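F420-dependent methylenetetrahydromethanopterin dehydrogenase (Methanopyrus kandleri, PDB 1QV9) catalyses the reversible, coenzyme F420-dependent reduction of methenyl-tetrahydromethanopterin to methylene-tetrahydromethanopterin, a step of methanogenesis from carbon dioxide. Local coordinates at residues V38-K43 with E50-M55. Residues are numbered along the deposited sequence; the frame is centred on the assembly and turned at random. Where two conformers were deposited one is given.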
ATOM      1  N   VAL A  38     -22.247 -27.848  18.659  1.00 15.87           N
ATOM      2  CA  VAL A  38     -23.670 -27.814  18.316  1.00 16.75           C
ATOM      3  C   VAL A  38     -24.167 -26.383  18.419  1.00 18.46           C
ATOM      4  O   VAL A  38     -23.575 -25.578  19.128  1.00 18.66           O
ATOM      5  CB  VAL A  38     -24.520 -28.696  19.253  1.00 17.93           C
ATOM      6  CG1 VAL A  38     -24.055 -30.136  19.150  1.00 18.98           C
ATOM      7  CG2 VAL A  38     -24.435 -28.184  20.716  1.00 17.85           C
ATOM      8  N   GLY A  39     -25.245 -26.039  17.708  1.00 17.04           N
ATOM      9  CA  GLY A  39     -25.713 -24.679  17.805  1.00 16.46           C
ATOM     10  C   GLY A  39     -26.898 -24.456  16.902  1.00 18.37           C
ATOM     11  O   GLY A  39     -27.364 -25.388  16.234  1.00 18.00           O
ATOM     12  N   THR A  40     -27.377 -23.223  16.914  1.00 18.65           N
ATOM     13  CA  THR A  40     -28.533 -22.815  16.115  1.00 20.55           C
ATOM     14  C   THR A  40     -28.145 -21.720  15.121  1.00 21.57           C
ATOM     15  O   THR A  40     -28.946 -20.836  14.802  1.00 21.82           O
ATOM     16  CB  THR A  40     -29.662 -22.267  17.022  1.00 21.38           C
ATOM     17  OG1 THR A  40     -29.126 -21.259  17.877  1.00 25.72           O
ATOM     18  CG2 THR A  40     -30.267 -23.380  17.865  1.00 21.60           C
ATOM     19  N   SER A  41     -26.905 -21.764  14.651  1.00 17.59           N
ATOM     20  CA  SER A  41     -26.397 -20.793  13.710  1.00 17.36           C
ATOM     21  C   SER A  41     -26.475 -19.379  14.304  1.00 20.42           C
ATOM     22  O   SER A  41     -26.200 -19.205  15.510  1.00 21.55           O
ATOM     23  CB  SER A  41     -27.170 -20.926  12.364  1.00 19.63           C
ATOM     24  OG  SER A  41     -26.532 -20.148  11.364  1.00 21.42           O
ATOM     25  N   VAL A  42     -26.883 -18.379  13.532  1.00 19.38           N
ATOM     26  CA  VAL A  42     -26.909 -16.997  14.013  1.00 19.30           C
ATOM     27  C   VAL A  42     -28.035 -16.656  14.990  1.00 19.57           C
ATOM     28  O   VAL A  42     -28.002 -15.602  15.646  1.00 22.60           O
ATOM     29  CB  VAL A  42     -27.057 -16.030  12.826  1.00 23.61           C
ATOM     30  CG1 VAL A  42     -25.943 -16.246  11.777  1.00 28.08           C
ATOM     31  CG2 VAL A  42     -28.385 -16.290  12.189  1.00 25.01           C
ATOM     32  N   LYS A  43     -29.027 -17.528  15.111  1.00 20.81           N
ATOM     33  CA  LYS A  43     -30.137 -17.214  16.007  1.00 21.81           C
ATOM     34  C   LYS A  43     -29.732 -17.413  17.449  1.00 21.52           C
ATOM     35  O   LYS A  43     -29.133 -18.429  17.818  1.00 21.37           O
ATOM     36  CB  LYS A  43     -31.373 -18.027  15.636  1.00 21.32           C
ATOM     37  CG  LYS A  43     -31.963 -17.583  14.276  1.00 24.89           C
ATOM     38  CD  LYS A  43     -33.367 -18.147  14.048  1.00 25.28           C
ATOM     39  CE  LYS A  43     -33.923 -17.775  12.658  1.00 26.46           C
ATOM     40  NZ  LYS A  43     -33.806 -16.319  12.350  1.00 23.56           N
ATOM     41  N   GLU A  50     -32.237 -22.171  24.112  1.00 23.49           N
ATOM     42  CA  GLU A  50     -32.662 -23.299  24.943  1.00 23.41           C
ATOM     43  C   GLU A  50     -32.539 -24.592  24.134  1.00 17.72           C
ATOM     44  O   GLU A  50     -32.084 -25.610  24.629  1.00 22.42           O
ATOM     45  CB  GLU A  50     -34.100 -23.092  25.459  1.00 22.46           C
ATOM     46  CG  GLU A  50     -34.611 -24.273  26.267  1.00 26.94           C
ATOM     47  CD  GLU A  50     -35.911 -24.000  27.009  1.00 33.90           C
ATOM     48  OE1 GLU A  50     -36.328 -24.874  27.792  1.00 39.92           O
ATOM     49  OE2 GLU A  50     -36.510 -22.920  26.823  1.00 34.86           O
ATOM     50  N   ALA A  51     -32.939 -24.548  22.861  1.00 22.39           N
ATOM     51  CA  ALA A  51     -32.823 -25.719  22.001  1.00 19.19           C
ATOM     52  C   ALA A  51     -31.367 -26.145  21.820  1.00 17.44           C
ATOM     53  O   ALA A  51     -31.089 -27.324  21.816  1.00 20.68           O
ATOM     54  CB  ALA A  51     -33.462 -25.428  20.616  1.00 22.26           C
ATOM     55  N   ALA A  52     -30.466 -25.177  21.652  1.00 18.77           N
ATOM     56  CA  ALA A  52     -29.046 -25.475  21.492  1.00 18.03           C
ATOM     57  C   ALA A  52     -28.489 -26.119  22.760  1.00 17.46           C
ATOM     58  O   ALA A  52     -27.772 -27.126  22.705  1.00 19.25           O
ATOM     59  CB  ALA A  52     -28.270 -24.204  21.192  1.00 17.94           C
ATOM     60  N   VAL A  53     -28.797 -25.536  23.912  1.00 18.93           N
ATOM     61  CA  VAL A  53     -28.281 -26.092  25.154  1.00 21.47           C
ATOM     62  C   VAL A  53     -28.885 -27.485  25.437  1.00 22.19           C
ATOM     63  O   VAL A  53     -28.190 -28.380  25.926  1.00 21.59           O
ATOM     64  CB  VAL A  53     -28.524 -25.105  26.325  1.00 21.24           C
ATOM     65  CG1 VAL A  53     -27.991 -25.691  27.637  1.00 24.19           C
ATOM     66  CG2 VAL A  53     -27.799 -23.794  26.038  1.00 22.48           C
ATOM     67  N   GLU A  54     -30.163 -27.674  25.115  1.00 21.53           N
ATOM     68  CA  GLU A  54     -30.813 -28.977  25.302  1.00 24.45           C
ATOM     69  C   GLU A  54     -30.080 -30.021  24.447  1.00 22.30           C
ATOM     70  O   GLU A  54     -29.824 -31.146  24.904  1.00 24.71           O
ATOM     71  CB  GLU A  54     -32.299 -28.873  24.921  1.00 27.20           C
ATOM     72  CG  GLU A  54     -33.145 -30.045  25.400  1.00 40.88           C
ATOM     73  CD  GLU A  54     -34.627 -29.886  25.052  1.00 44.39           C
ATOM     74  OE1 GLU A  54     -35.230 -28.863  25.446  1.00 49.88           O
ATOM     75  OE2 GLU A  54     -35.185 -30.790  24.391  1.00 48.21           O
HETATM   76  N   MSE A  55     -29.728 -29.653  23.211  0.60 22.00           N
HETATM   77  CA  MSE A  55     -28.986 -30.558  22.321  0.60 24.25           C
HETATM   78  C   MSE A  55     -27.675 -30.946  22.996  0.60 23.44           C
HETATM   79  O   MSE A  55     -27.272 -32.112  23.009  0.60 24.97           O
HETATM   80  CB  MSE A  55     -28.630 -29.865  20.990  0.60 25.81           C
HETATM   81  CG  MSE A  55     -29.412 -30.288  19.766  0.60 27.17           C
HETATM   82 SE   MSE A  55     -28.549 -29.619  18.146  0.60 24.40          SE
HETATM   83  CE  MSE A  55     -28.628 -27.723  18.610  0.60 14.84           C
TER
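G39 and A52 form the nearest CA pair, 5.0 Å apart. Here strand 33-39 meets the helix that follows it, 46-63, in a beta-alpha unit of the alpha/beta domain. Within this chain the strand is an outermost one of the parallel sheet.

The contact is van der Waals in kind. The methyl of A52 faces the strand end. A52 CB sits 4.3 Å from G39 CA. T40 CG2 lies 4.0 Å from A52 CB. The side chain of V38 points to the helix, and V38 CG2 lies 4.0 Å from the backbone oxygen A52 O. Selenomethionine M55 has two conformers; in the one given its terminal methyl CE comes near G39 O, a contact that stays doubtful.

The polar part stays within segment 38-43. T40 to K43 form a type II' turn. Its backbone bond from K43 N to T40 O is weak, at 3.3 Å. The T40 hydroxyl adds a second link, T40 OG1 to K43 O, at 2.8 Å. The donor is tilted 27° from the carbonyl plane. CG2 lies anti to the carbonyl carbon and OG1 between it and the backbone N (chi1 52°), which sends CG2 to A52 and OG1 to K43 O. A valine here would probably leave K43 O without this donor and the turn less firmly closed.

Around the contact, V38 makes backbone hydrogen bonds to F8 and K10 of the neighbouring parallel strand 4-10. V38 and G39 also join an antiparallel ladder with a second subunit, so the sheet continues there, and K43 NZ makes a salt bridge to D25 of that subunit.

Methyl groups meet each other and a backbone carbonyl; the small side chain of A52 probably lets the helix come this near.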